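Local coordinates for protein probable chitinase A (Chromobacterium violaceum, PDB 4TX8) that probably hydrolyses chitin as an endo-acting chitinase of glycoside hydrolase family 18 and carries a separate carbohydrate-binding module, at residues A[118-129]-A[398-406]; A[291-299]-A[349-359]. All blocks are in the same frame, centred on the assembly; numbering follows the deposited sequence.

Interaction 1. Residues A[118-129]-A[398-406]; sequences NPSGSAFPLSQV and SINWDRRDG
R403 lies flat on the ring of F124, joining the loop after the first strand of the GH18 (beta/alpha)8 barrel, strand 108-114, to the short helix 399-404 that follows the last, strand 393-397. R403 can be followed along its length: from CB the chain leaves with CG anti to the backbone N (chi1 174°), it stays extended to NE, and CD settles over the middle of the ring, 3.6 Å from F124 CZ. NE and CZ continue over CG of F124, and the guanidinium stacks with its plane only 11° from that of the ring, a cation-pi contact with CZ 4.1 Å from the ring centroid. Stacking leaves the N-H groups pointing outward: NE donates to a water held by Q128 OE1, and NH1 reaches two waters that donate to S122 O. At the edge of the same ring come I399 CG2 and the amide of N400, whose OD1 is taken by the backbone N of H114 while ND2 donates to two waters.

At the other end, a type I turn from N118 to G121 presses S120 onto W401. CB of S120 stands over the six-membered ring, 3.5 Å from its centroid and 9° off the normal, and P119 CB meets CH2 of W401. N118 OD1 fixes the turn by accepting from both S120 N, in an Asx turn, and S120 OG. Beyond it the bent chain of R404 brings NE to S120 O, the one direct hydrogen bond between the segments, while its NH1 serves W71 O and P64 O of the carbohydrate-binding module. Directly before the helix, S398 is its N-cap: its OG accepts from W401 N at 3.1 Å.

Interaction 2. Residues A[291-299]-A[349-359]; sequences VQYYNNGGL and VPSGRSSANSG. With MG (magnesium ion), chain C.
OD1 of N295 takes two backbone N-H groups from the facing loop: N357 N donates at 2.8 Å, nearly straight and in the carbonyl plane, and S358 N adds a weak bond at 3.4 Å. The side chain is set for this by its first torsion, which places CG anti to the carbonyl carbon (chi1 -72°) and lets the carbonyl end reach across. In the return direction, N295 N donates to S358 O at 3.2 Å, approaching from above the carbonyl plane. The N295 and N357 side chains lie oblique to each other, their amide planes 27° apart.

These loops leave the C-terminal ends of strands 288-292 and 345-350, parallel neighbours in the GH18 (beta/alpha)8 barrel, where the active site of this family lies. Y294 packs against the second of them and the loop beyond it. Its CD1 rests 3.6 Å from P350 CD, CE1 passes along the backbone of V349, and CD2, on the other side of the ring from CD1, meets A356 CB; its OH bonds a citrate, probably from the crystallisation liquor, and the Y294 side chain is about 7 Å from the bound calcium. S358 OG also has its strongest polar partner outside these loops, in E310. G359, which has no side chain, brings its backbone against Y293 and Y294, its CA 4.2 Å from Y294 CB. One water bridges the two loops, donating to both Y293 O and G359 O.

On the far side of the 349-359 loop a magnesium ion is held by backbone oxygens, R353 O at 2.5 Å and A356 O at 2.2 Å, together with three waters; one of these waters also donates to N357 OD1.

From the N terminus, residues 118-129 come first, in the loop after strand 108-114. Residues 291-299 and 349-359 follow, and interaction 2 closes a loop between two neighbouring barrel strands. Only then does 398-406 return to 118-129, so interaction 1 closes the wider loop, with interaction 2 wholly within it. Strand 393-397 stands between 345-350 and 108-114 in the sheet, so the two contacts follow one another round the barrel mouth. Their centres are 18 Å apart, yet they meet where S398 N probably donates to S351 OG and where W401 packs on S351, S354 and S355, against the turn whose backbone binds the magnesium.

Interaction 1. Residues A[118-129]-A[398-406]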
ATOM      1  N   ASN A 118      12.518  -7.637  -8.702  1.00 22.68           N
ATOM      2  CA  ASN A 118      11.435  -8.003  -9.608  1.00 22.21           C
ATOM      3  C   ASN A 118      11.596  -7.170 -10.895  1.00 25.48           C
ATOM      4  O   ASN A 118      12.613  -6.492 -11.037  1.00 25.69           O
ATOM      5  CB  ASN A 118      10.077  -7.841  -8.897  1.00 22.89           C
ATOM      6  CG  ASN A 118       9.502  -6.442  -8.989  1.00 23.97           C
ATOM      7  OD1 ASN A 118      10.219  -5.458  -9.169  1.00 26.97           O
ATOM      8  ND2 ASN A 118       8.188  -6.349  -8.837  1.00 22.66           N
ATOM      9  N   PRO A 119      10.639  -7.226 -11.850  1.00 26.01           N
ATOM     10  CA  PRO A 119      10.935  -6.450 -13.064  1.00 24.28           C
ATOM     11  C   PRO A 119      11.112  -4.933 -12.872  1.00 29.10           C
ATOM     12  O   PRO A 119      11.532  -4.265 -13.808  1.00 26.93           O
ATOM     13  CB  PRO A 119       9.714  -6.738 -13.947  1.00 24.44           C
ATOM     14  CG  PRO A 119       9.285  -8.082 -13.538  1.00 28.57           C
ATOM     15  CD  PRO A 119       9.432  -8.053 -12.047  1.00 27.54           C
ATOM     16  N   SER A 120      10.823  -4.400 -11.688  1.00 22.14           N
ATOM     17  CA  SER A 120      11.077  -2.983 -11.412  1.00 24.69           C
ATOM     18  C   SER A 120      12.565  -2.727 -11.232  1.00 25.93           C
ATOM     19  O   SER A 120      13.018  -1.580 -11.252  1.00 26.34           O
ATOM     20  CB  SER A 120      10.338  -2.522 -10.155  1.00 23.95           C
ATOM     21  OG  SER A 120      11.004  -2.993  -8.989  1.00 26.29           O
ATOM     22  N   GLY A 121      13.320  -3.805 -11.049  1.00 21.79           N
ATOM     23  CA  GLY A 121      14.725  -3.708 -10.716  1.00 22.14           C
ATOM     24  C   GLY A 121      14.976  -4.315  -9.349  1.00 26.32           C
ATOM     25  O   GLY A 121      14.056  -4.830  -8.706  1.00 25.31           O
ATOM     26  N   SER A 122      16.224  -4.258  -8.903  1.00 25.92           N
ATOM     27  CA  SER A 122      16.590  -4.794  -7.600  1.00 28.51           C
ATOM     28  C   SER A 122      16.076  -3.899  -6.481  1.00 27.98           C
ATOM     29  O   SER A 122      15.642  -2.771  -6.724  1.00 28.31           O
ATOM     30  CB  SER A 122      18.106  -4.942  -7.489  1.00 34.38           C
ATOM     31  OG  SER A 122      18.715  -3.675  -7.314  1.00 40.45           O
ATOM     32  N   ALA A 123      16.128  -4.408  -5.255  1.00 24.71           N
ATOM     33  CA  ALA A 123      15.844  -3.591  -4.086  1.00 24.50           C
ATOM     34  C   ALA A 123      16.880  -2.480  -3.980  1.00 27.60           C
ATOM     35  O   ALA A 123      17.971  -2.579  -4.544  1.00 29.42           O
ATOM     36  CB  ALA A 123      15.833  -4.439  -2.822  1.00 24.19           C
ATOM     37  N   PHE A 124      16.532  -1.420  -3.262  1.00 25.91           N
ATOM     38  CA  PHE A 124      17.444  -0.304  -3.058  1.00 25.90           C
ATOM     39  C   PHE A 124      17.384   0.120  -1.593  1.00 29.31           C
ATOM     40  O   PHE A 124      16.379  -0.120  -0.925  1.00 29.13           O
ATOM     41  CB  PHE A 124      17.093   0.858  -3.999  1.00 27.11           C
ATOM     42  CG  PHE A 124      15.781   1.527  -3.686  1.00 27.34           C
ATOM     43  CD1 PHE A 124      14.585   0.983  -4.128  1.00 26.46           C
ATOM     44  CD2 PHE A 124      15.747   2.706  -2.956  1.00 27.07           C
ATOM     45  CE1 PHE A 124      13.377   1.602  -3.840  1.00 25.35           C
ATOM     46  CE2 PHE A 124      14.544   3.328  -2.669  1.00 27.10           C
ATOM     47  CZ  PHE A 124      13.358   2.776  -3.111  1.00 21.82           C
ATOM     48  N   PRO A 125      18.470   0.726  -1.080  1.00 30.25           N
ATOM     49  CA  PRO A 125      18.549   1.117   0.335  1.00 28.19           C
ATOM     50  C   PRO A 125      17.373   1.972   0.818  1.00 27.21           C
ATOM     51  O   PRO A 125      16.945   2.902   0.133  1.00 26.03           O
ATOM     52  CB  PRO A 125      19.855   1.909   0.397  1.00 27.55           C
ATOM     53  CG  PRO A 125      20.708   1.267  -0.656  1.00 27.23           C
ATOM     54  CD  PRO A 125      19.756   0.929  -1.777  1.00 26.57           C
ATOM     55  N   LEU A 126      16.864   1.643   2.002  1.00 25.44           N
ATOM     56  CA  LEU A 126      15.711   2.329   2.583  1.00 27.66           C
ATOM     57  C   LEU A 126      15.969   3.822   2.781  1.00 29.04           C
ATOM     58  O   LEU A 126      15.044   4.634   2.741  1.00 30.18           O
ATOM     59  CB  LEU A 126      15.335   1.685   3.919  1.00 27.39           C
ATOM     60  CG  LEU A 126      14.012   2.132   4.548  1.00 29.44           C
ATOM     61  CD1 LEU A 126      12.832   1.497   3.824  1.00 33.11           C
ATOM     62  CD2 LEU A 126      13.981   1.800   6.028  1.00 32.99           C
ATOM     63  N   SER A 127      17.232   4.177   2.992  1.00 25.94           N
ATOM     64  CA  SER A 127      17.627   5.570   3.171  1.00 29.99           C
ATOM     65  C   SER A 127      17.291   6.447   1.964  1.00 33.09           C
ATOM     66  O   SER A 127      17.147   7.661   2.095  1.00 34.97           O
ATOM     67  CB  SER A 127      19.126   5.654   3.462  1.00 33.00           C
ATOM     68  OG  SER A 127      19.877   5.069   2.408  1.00 35.59           O
ATOM     69  N   GLN A 128      17.163   5.831   0.792  1.00 31.41           N
ATOM     70  CA  GLN A 128      16.981   6.574  -0.452  1.00 31.41           C
ATOM     71  C   GLN A 128      15.512   6.789  -0.823  1.00 29.89           C
ATOM     72  O   GLN A 128      15.216   7.417  -1.838  1.00 30.27           O
ATOM     73  CB  GLN A 128      17.706   5.862  -1.600  1.00 27.35           C
ATOM     74  CG  GLN A 128      19.221   5.847  -1.450  1.00 27.69           C
ATOM     75  CD  GLN A 128      19.907   4.988  -2.494  1.00 33.60           C
ATOM     76  OE1 GLN A 128      19.297   4.592  -3.487  1.00 36.59           O
ATOM     77  NE2 GLN A 128      21.182   4.689  -2.270  1.00 34.85           N
ATOM     78  N   VAL A 129      14.598   6.266  -0.010  1.00 26.19           N
ATOM     79  CA  VAL A 129      13.171   6.480  -0.231  1.00 25.77           C
ATOM     80  C   VAL A 129      12.856   7.973  -0.131  1.00 29.16           C
ATOM     81  O   VAL A 129      13.205   8.622   0.856  1.00 30.26           O
ATOM     82  CB  VAL A 129      12.317   5.688   0.778  1.00 26.73           C
ATOM     83  CG1 VAL A 129      10.858   6.105   0.691  1.00 21.49           C
ATOM     84  CG2 VAL A 129      12.470   4.188   0.543  1.00 25.29           C
ATOM     85  N   SER A 398       3.783   0.753  -6.288  1.00 21.70           N
ATOM     86  CA  SER A 398       4.651   0.663  -5.121  1.00 21.72           C
ATOM     87  C   SER A 398       5.683   1.782  -5.159  1.00 25.63           C
ATOM     88  O   SER A 398       5.805   2.489  -6.159  1.00 27.26           O
ATOM     89  CB  SER A 398       5.373  -0.684  -5.087  1.00 21.20           C
ATOM     90  OG  SER A 398       6.232  -0.807  -6.214  1.00 22.32           O
ATOM     91  N   ILE A 399       6.440   1.922  -4.075  1.00 20.36           N
ATOM     92  CA  ILE A 399       7.555   2.859  -4.030  1.00 23.15           C
ATOM     93  C   ILE A 399       8.582   2.540  -5.122  1.00 24.43           C
ATOM     94  O   ILE A 399       9.062   3.437  -5.820  1.00 25.66           O
ATOM     95  CB  ILE A 399       8.233   2.841  -2.641  1.00 23.67           C
ATOM     96  CG1 ILE A 399       7.249   3.336  -1.574  1.00 19.48           C
ATOM     97  CG2 ILE A 399       9.507   3.675  -2.646  1.00 18.87           C
ATOM     98  CD1 ILE A 399       7.854   3.484  -0.194  1.00 21.02           C
ATOM     99  N   ASN A 400       8.898   1.259  -5.285  1.00 22.76           N
ATOM    100  CA  ASN A 400       9.879   0.833  -6.282  1.00 22.59           C
ATOM    101  C   ASN A 400       9.430   1.076  -7.718  1.00 23.80           C
ATOM    102  O   ASN A 400      10.215   1.545  -8.542  1.00 23.30           O
ATOM    103  CB  ASN A 400      10.215  -0.642  -6.093  1.00 22.60           C
ATOM    104  CG  ASN A 400      11.016  -0.894  -4.835  1.00 25.05           C
ATOM    105  OD1 ASN A 400      10.571  -0.576  -3.732  1.00 20.69           O
ATOM    106  ND2 ASN A 400      12.205  -1.468  -4.990  1.00 19.88           N
ATOM    107  N   TRP A 401       8.179   0.753  -8.027  1.00 20.56           N
ATOM    108  CA  TRP A 401       7.681   0.996  -9.374  1.00 22.55           C
ATOM    109  C   TRP A 401       7.607   2.492  -9.648  1.00 24.49           C
ATOM    110  O   TRP A 401       7.903   2.939 -10.756  1.00 25.69           O
ATOM    111  CB  TRP A 401       6.318   0.336  -9.595  1.00 20.92           C
ATOM    112  CG  TRP A 401       6.442  -1.093 -10.010  1.00 21.54           C
ATOM    113  CD1 TRP A 401       6.030  -2.190  -9.315  1.00 22.23           C
ATOM    114  CD2 TRP A 401       7.049  -1.583 -11.213  1.00 24.49           C
ATOM    115  NE1 TRP A 401       6.328  -3.335 -10.017  1.00 25.06           N
ATOM    116  CE2 TRP A 401       6.956  -2.989 -11.185  1.00 25.02           C
ATOM    117  CE3 TRP A 401       7.654  -0.968 -12.315  1.00 26.94           C
ATOM    118  CZ2 TRP A 401       7.450  -3.790 -12.213  1.00 25.27           C
ATOM    119  CZ3 TRP A 401       8.145  -1.769 -13.337  1.00 27.51           C
ATOM    120  CH2 TRP A 401       8.038  -3.162 -13.279  1.00 26.03           C
ATOM    121  N   ASP A 402       7.230   3.266  -8.633  1.00 23.96           N
ATOM    122  CA  ASP A 402       7.187   4.717  -8.776  1.00 24.85           C
ATOM    123  C   ASP A 402       8.581   5.280  -9.044  1.00 26.20           C
ATOM    124  O   ASP A 402       8.756   6.153  -9.893  1.00 26.89           O
ATOM    125  CB  ASP A 402       6.587   5.370  -7.531  1.00 21.15           C
ATOM    126  CG  ASP A 402       6.736   6.880  -7.542  1.00 23.42           C
ATOM    127  OD1 ASP A 402       5.986   7.545  -8.288  1.00 23.35           O
ATOM    128  OD2 ASP A 402       7.609   7.398  -6.815  1.00 24.64           O
ATOM    129  N   ARG A 403       9.567   4.766  -8.316  1.00 24.55           N
ATOM    130  CA  ARG A 403      10.959   5.170  -8.488  1.00 25.21           C
ATOM    131  C   ARG A 403      11.473   4.820  -9.882  1.00 29.01           C
ATOM    132  O   ARG A 403      12.098   5.646 -10.555  1.00 22.28           O
ATOM    133  CB  ARG A 403      11.832   4.505  -7.418  1.00 25.22           C
ATOM    134  CG  ARG A 403      13.335   4.722  -7.562  1.00 24.21           C
ATOM    135  CD  ARG A 403      14.060   4.026  -6.411  1.00 26.10           C
ATOM    136  NE  ARG A 403      15.517   4.052  -6.528  1.00 27.11           N
ATOM    137  CZ  ARG A 403      16.244   3.065  -7.043  1.00 29.64           C
ATOM    138  NH1 ARG A 403      15.654   1.972  -7.507  1.00 23.37           N
ATOM    139  NH2 ARG A 403      17.564   3.173  -7.098  1.00 36.41           N
ATOM    140  N   ARG A 404      11.201   3.592 -10.311  1.00 24.43           N
ATOM    141  CA  ARG A 404      11.630   3.117 -11.621  1.00 24.54           C
ATOM    142  C   ARG A 404      11.006   3.959 -12.736  1.00 29.59           C
ATOM    143  O   ARG A 404      11.648   4.237 -13.750  1.00 29.52           O
ATOM    144  CB  ARG A 404      11.267   1.637 -11.788  1.00 23.59           C
ATOM    145  CG  ARG A 404      11.510   1.055 -13.175  1.00 27.30           C
ATOM    146  CD  ARG A 404      12.931   1.297 -13.670  1.00 28.36           C
ATOM    147  NE  ARG A 404      13.955   0.807 -12.752  1.00 24.78           N
ATOM    148  CZ  ARG A 404      15.261   0.913 -12.981  1.00 28.07           C
ATOM    149  NH1 ARG A 404      15.694   1.489 -14.098  1.00 27.93           N
ATOM    150  NH2 ARG A 404      16.136   0.444 -12.100  1.00 27.11           N
ATOM    151  N   ASP A 405       9.763   4.385 -12.526  1.00 26.45           N
ATOM    152  CA  ASP A 405       9.025   5.144 -13.534  1.00 29.00           C
ATOM    153  C   ASP A 405       9.310   6.648 -13.483  1.00 29.68           C
ATOM    154  O   ASP A 405       8.760   7.411 -14.274  1.00 31.14           O
ATOM    155  CB  ASP A 405       7.519   4.896 -13.381  1.00 31.21           C
ATOM    156  CG  ASP A 405       7.120   3.474 -13.745  1.00 37.98           C
ATOM    157  OD1 ASP A 405       7.851   2.825 -14.525  1.00 40.83           O
ATOM    158  OD2 ASP A 405       6.069   3.007 -13.257  1.00 34.64           O
ATOM    159  N   GLY A 406      10.166   7.068 -12.555  1.00 28.86           N
ATOM    160  CA  GLY A 406      10.576   8.458 -12.467  1.00 29.05           C
ATOM    161  C   GLY A 406       9.749   9.323 -11.530  1.00 29.08           C
ATOM    162  O   GLY A 406       9.593  10.521 -11.767  1.00 30.27           O
TER
HETATM  163  O   HOH W   1      13.362  -1.718  -7.791  1.00 22.69           O
HETATM  164  O   HOH W   2      15.853  -0.655  -9.233  1.00 41.93           O
HETATM  165  O   HOH W   3      17.140  -0.543  -7.384  1.00 45.53           O
HETATM  166  O   HOH W   4      13.626  -1.661  -2.333  1.00 21.16           O
HETATM  167  O   HOH W   5      17.414   5.993  -5.481  1.00 37.63           O

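Interaction 2. Residues A[291-299]-A[349-359]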
ATOM      1  N   VAL A 291      -8.007   0.055   1.086  1.00 23.37           N
ATOM      2  CA  VAL A 291      -8.484  -1.014   0.227  1.00 22.93           C
ATOM      3  C   VAL A 291      -7.822  -0.917  -1.145  1.00 23.29           C
ATOM      4  O   VAL A 291      -7.588   0.174  -1.663  1.00 23.45           O
ATOM      5  CB  VAL A 291     -10.025  -0.972   0.106  1.00 25.72           C
ATOM      6  CG1 VAL A 291     -10.515  -1.724  -1.123  1.00 25.82           C
ATOM      7  CG2 VAL A 291     -10.663  -1.534   1.367  1.00 21.77           C
ATOM      8  N   GLN A 292      -7.483  -2.067  -1.712  1.00 19.60           N
ATOM      9  CA  GLN A 292      -6.906  -2.116  -3.044  1.00 23.09           C
ATOM     10  C   GLN A 292      -8.017  -2.032  -4.086  1.00 24.21           C
ATOM     11  O   GLN A 292      -8.792  -2.966  -4.266  1.00 25.27           O
ATOM     12  CB  GLN A 292      -6.072  -3.392  -3.216  1.00 22.22           C
ATOM     13  CG  GLN A 292      -4.866  -3.450  -2.271  1.00 25.91           C
ATOM     14  CD  GLN A 292      -4.221  -4.826  -2.186  1.00 33.81           C
ATOM     15  OE1 GLN A 292      -4.696  -5.788  -2.783  1.00 48.17           O
ATOM     16  NE2 GLN A 292      -3.126  -4.918  -1.442  1.00 29.24           N
ATOM     17  N   TYR A 293      -8.102  -0.892  -4.757  1.00 21.13           N
ATOM     18  CA  TYR A 293      -9.103  -0.714  -5.798  1.00 24.20           C
ATOM     19  C   TYR A 293      -8.512  -1.047  -7.161  1.00 25.52           C
ATOM     20  O   TYR A 293      -8.622  -0.267  -8.108  1.00 30.16           O
ATOM     21  CB  TYR A 293      -9.655   0.711  -5.771  1.00 20.90           C
ATOM     22  CG  TYR A 293     -10.349   1.033  -4.471  1.00 23.46           C
ATOM     23  CD1 TYR A 293     -11.656   0.627  -4.242  1.00 23.58           C
ATOM     24  CD2 TYR A 293      -9.695   1.733  -3.464  1.00 23.67           C
ATOM     25  CE1 TYR A 293     -12.296   0.911  -3.045  1.00 22.49           C
ATOM     26  CE2 TYR A 293     -10.325   2.021  -2.270  1.00 24.50           C
ATOM     27  CZ  TYR A 293     -11.625   1.610  -2.065  1.00 23.99           C
ATOM     28  OH  TYR A 293     -12.250   1.900  -0.873  1.00 27.34           O
ATOM     29  N   TYR A 294      -7.875  -2.209  -7.252  1.00 20.99           N
ATOM     30  CA  TYR A 294      -7.348  -2.679  -8.528  1.00 24.32           C
ATOM     31  C   TYR A 294      -7.389  -4.197  -8.628  1.00 24.82           C
ATOM     32  O   TYR A 294      -7.540  -4.892  -7.620  1.00 23.08           O
ATOM     33  CB  TYR A 294      -5.916  -2.174  -8.758  1.00 21.22           C
ATOM     34  CG  TYR A 294      -4.973  -2.249  -7.568  1.00 23.71           C
ATOM     35  CD1 TYR A 294      -4.964  -1.248  -6.603  1.00 23.23           C
ATOM     36  CD2 TYR A 294      -4.066  -3.296  -7.431  1.00 23.04           C
ATOM     37  CE1 TYR A 294      -4.102  -1.296  -5.526  1.00 22.98           C
ATOM     38  CE2 TYR A 294      -3.193  -3.351  -6.354  1.00 20.55           C
ATOM     39  CZ  TYR A 294      -3.220  -2.347  -5.406  1.00 24.54           C
ATOM     40  OH  TYR A 294      -2.364  -2.385  -4.332  1.00 23.35           O
ATOM     41  N   ASN A 295      -7.267  -4.689  -9.861  1.00 22.76           N
ATOM     42  CA  ASN A 295      -7.255  -6.116 -10.168  1.00 23.94           C
ATOM     43  C   ASN A 295      -8.570  -6.835  -9.875  1.00 25.42           C
ATOM     44  O   ASN A 295      -8.622  -8.056  -9.942  1.00 26.40           O
ATOM     45  CB  ASN A 295      -6.129  -6.827  -9.404  1.00 23.66           C
ATOM     46  CG  ASN A 295      -4.753  -6.499  -9.940  1.00 26.45           C
ATOM     47  OD1 ASN A 295      -4.609  -5.966 -11.040  1.00 28.65           O
ATOM     48  ND2 ASN A 295      -3.728  -6.831  -9.165  1.00 22.03           N
ATOM     49  N   ASN A 296      -9.632  -6.110  -9.546  1.00 23.75           N
ATOM     50  CA  ASN A 296     -10.884  -6.786  -9.212  1.00 25.07           C
ATOM     51  C   ASN A 296     -12.128  -6.174  -9.858  1.00 25.32           C
ATOM     52  O   ASN A 296     -13.245  -6.355  -9.374  1.00 25.55           O
ATOM     53  CB  ASN A 296     -11.058  -6.837  -7.693  1.00 26.05           C
ATOM     54  CG  ASN A 296     -10.113  -7.828  -7.035  1.00 27.73           C
ATOM     55  OD1 ASN A 296     -10.387  -9.026  -6.992  1.00 33.34           O
ATOM     56  ND2 ASN A 296      -8.988  -7.334  -6.536  1.00 23.42           N
ATOM     57  N   GLY A 297     -11.932  -5.472 -10.968  1.00 23.92           N
ATOM     58  CA  GLY A 297     -13.042  -4.899 -11.704  1.00 25.90           C
ATOM     59  C   GLY A 297     -13.737  -3.794 -10.932  1.00 28.44           C
ATOM     60  O   GLY A 297     -13.187  -3.258  -9.966  1.00 25.45           O
ATOM     61  N   GLY A 298     -14.956  -3.467 -11.355  1.00 27.39           N
ATOM     62  CA  GLY A 298     -15.708  -2.363 -10.788  1.00 27.05           C
ATOM     63  C   GLY A 298     -16.257  -2.634  -9.405  1.00 30.08           C
ATOM     64  O   GLY A 298     -16.078  -3.716  -8.848  1.00 33.68           O
ATOM     65  N   LEU A 299     -16.948  -1.642  -8.855  1.00 28.67           N
ATOM     66  CA  LEU A 299     -17.419  -1.703  -7.479  1.00 29.89           C
ATOM     67  C   LEU A 299     -18.880  -1.289  -7.359  1.00 29.49           C
ATOM     68  O   LEU A 299     -19.264  -0.212  -7.812  1.00 28.75           O
ATOM     69  CB  LEU A 299     -16.554  -0.808  -6.595  1.00 31.32           C
ATOM     70  CG  LEU A 299     -16.932  -0.723  -5.117  1.00 31.96           C
ATOM     71  CD1 LEU A 299     -16.726  -2.066  -4.443  1.00 31.90           C
ATOM     72  CD2 LEU A 299     -16.118   0.359  -4.429  1.00 26.27           C
ATOM     73  N   VAL A 349      -4.223   2.349  -4.930  1.00 19.43           N
ATOM     74  CA  VAL A 349      -4.228   2.348  -6.389  1.00 20.80           C
ATOM     75  C   VAL A 349      -2.878   1.847  -6.916  1.00 26.81           C
ATOM     76  O   VAL A 349      -1.906   1.802  -6.170  1.00 28.03           O
ATOM     77  CB  VAL A 349      -4.507   3.762  -6.942  1.00 19.89           C
ATOM     78  CG1 VAL A 349      -5.926   4.214  -6.590  1.00 22.43           C
ATOM     79  CG2 VAL A 349      -3.483   4.745  -6.392  1.00 22.75           C
ATOM     80  N   PRO A 350      -2.815   1.449  -8.197  1.00 24.77           N
ATOM     81  CA  PRO A 350      -1.511   1.121  -8.793  1.00 24.35           C
ATOM     82  C   PRO A 350      -0.699   2.386  -9.046  1.00 19.98           C
ATOM     83  O   PRO A 350      -1.294   3.416  -9.352  1.00 22.96           O
ATOM     84  CB  PRO A 350      -1.885   0.436 -10.115  1.00 20.39           C
ATOM     85  CG  PRO A 350      -3.319   0.024  -9.947  1.00 19.98           C
ATOM     86  CD  PRO A 350      -3.931   1.076  -9.083  1.00 19.27           C
ATOM     87  N   SER A 351       0.622   2.330  -8.921  1.00 20.21           N
ATOM     88  CA  SER A 351       1.428   3.530  -9.127  1.00 21.97           C
ATOM     89  C   SER A 351       1.601   3.816 -10.612  1.00 24.03           C
ATOM     90  O   SER A 351       1.905   4.945 -11.002  1.00 27.24           O
ATOM     91  CB  SER A 351       2.794   3.399  -8.443  1.00 22.43           C
ATOM     92  OG  SER A 351       3.542   2.317  -8.968  1.00 21.92           O
ATOM     93  N   GLY A 352       1.392   2.791 -11.434  1.00 23.01           N
ATOM     94  CA  GLY A 352       1.539   2.909 -12.873  1.00 23.85           C
ATOM     95  C   GLY A 352       1.128   1.625 -13.568  1.00 24.65           C
ATOM     96  O   GLY A 352       0.661   0.687 -12.922  1.00 24.46           O
ATOM     97  N   ARG A 353       1.320   1.578 -14.881  1.00 24.17           N
ATOM     98  CA  ARG A 353       0.841   0.467 -15.703  1.00 31.15           C
ATOM     99  C   ARG A 353       1.473  -0.886 -15.368  1.00 29.11           C
ATOM    100  O   ARG A 353       0.859  -1.929 -15.587  1.00 28.85           O
ATOM    101  CB  ARG A 353       1.072   0.784 -17.184  1.00 35.37           C
ATOM    102  CG  ARG A 353       0.178   1.891 -17.718  1.00 43.90           C
ATOM    103  CD  ARG A 353      -1.154   1.335 -18.189  1.00 52.38           C
ATOM    104  NE  ARG A 353      -2.179   2.369 -18.308  1.00 57.98           N
ATOM    105  CZ  ARG A 353      -3.374   2.173 -18.856  1.00 58.77           C
ATOM    106  NH1 ARG A 353      -3.689   0.981 -19.347  1.00 58.61           N
ATOM    107  NH2 ARG A 353      -4.249   3.166 -18.919  1.00 61.51           N
ATOM    108  N   SER A 354       2.691  -0.877 -14.836  1.00 26.17           N
ATOM    109  CA  SER A 354       3.371  -2.130 -14.518  1.00 26.62           C
ATOM    110  C   SER A 354       3.021  -2.640 -13.124  1.00 29.43           C
ATOM    111  O   SER A 354       3.461  -3.718 -12.726  1.00 30.04           O
ATOM    112  CB  SER A 354       4.888  -1.962 -14.638  1.00 26.07           C
ATOM    113  OG  SER A 354       5.255  -1.591 -15.952  1.00 31.81           O
ATOM    114  N   SER A 355       2.221  -1.873 -12.390  1.00 27.03           N
ATOM    115  CA  SER A 355       1.964  -2.170 -10.982  1.00 23.15           C
ATOM    116  C   SER A 355       0.770  -3.095 -10.749  1.00 24.16           C
ATOM    117  O   SER A 355       0.580  -3.605  -9.643  1.00 29.19           O
ATOM    118  CB  SER A 355       1.750  -0.867 -10.209  1.00 20.56           C
ATOM    119  OG  SER A 355       2.891  -0.028 -10.286  1.00 21.28           O
ATOM    120  N   ALA A 356      -0.033  -3.304 -11.785  1.00 23.53           N
ATOM    121  CA  ALA A 356      -1.250  -4.098 -11.658  1.00 23.02           C
ATOM    122  C   ALA A 356      -1.765  -4.503 -13.031  1.00 23.31           C
ATOM    123  O   ALA A 356      -1.184  -4.130 -14.046  1.00 26.21           O
ATOM    124  CB  ALA A 356      -2.317  -3.321 -10.900  1.00 21.46           C
ATOM    125  N   ASN A 357      -2.855  -5.263 -13.058  1.00 23.42           N
ATOM    126  CA  ASN A 357      -3.445  -5.702 -14.320  1.00 24.63           C
ATOM    127  C   ASN A 357      -4.612  -4.821 -14.751  1.00 28.04           C
ATOM    128  O   ASN A 357      -4.949  -4.762 -15.931  1.00 32.09           O
ATOM    129  CB  ASN A 357      -3.907  -7.155 -14.215  1.00 25.93           C
ATOM    130  CG  ASN A 357      -2.800  -8.086 -13.770  1.00 29.85           C
ATOM    131  OD1 ASN A 357      -1.709  -8.091 -14.339  1.00 32.27           O
ATOM    132  ND2 ASN A 357      -3.071  -8.871 -12.735  1.00 27.44           N
ATOM    133  N   SER A 358      -5.232  -4.147 -13.788  1.00 26.26           N
ATOM    134  CA  SER A 358      -6.346  -3.249 -14.068  1.00 29.15           C
ATOM    135  C   SER A 358      -6.531  -2.282 -12.909  1.00 30.70           C
ATOM    136  O   SER A 358      -6.046  -2.534 -11.810  1.00 27.49           O
ATOM    137  CB  SER A 358      -7.637  -4.032 -14.308  1.00 30.21           C
ATOM    138  OG  SER A 358      -8.089  -4.642 -13.110  1.00 30.96           O
ATOM    139  N   GLY A 359      -7.231  -1.179 -13.153  1.00 28.20           N
ATOM    140  CA  GLY A 359      -7.514  -0.222 -12.099  1.00 29.10           C
ATOM    141  C   GLY A 359      -6.538   0.936 -12.056  1.00 29.17           C
ATOM    142  O   GLY A 359      -6.441   1.637 -11.050  1.00 27.18           O
TER
HETATM  143 MG    MG C 502       0.098  -4.281 -15.874  1.00 52.95          MG
HETATM  144  O   HOH W   6      -8.169   2.248  -9.015  1.00 29.17           O
HETATM  145  O   HOH W   7       1.581  -5.506 -14.261  1.00 44.61           O
HETATM  146  O   HOH W   8      -0.953  -6.488 -16.523  1.00 39.04           O
HETATM  147  O   HOH W   9      -1.289  -3.598 -17.895  1.00 34.51           O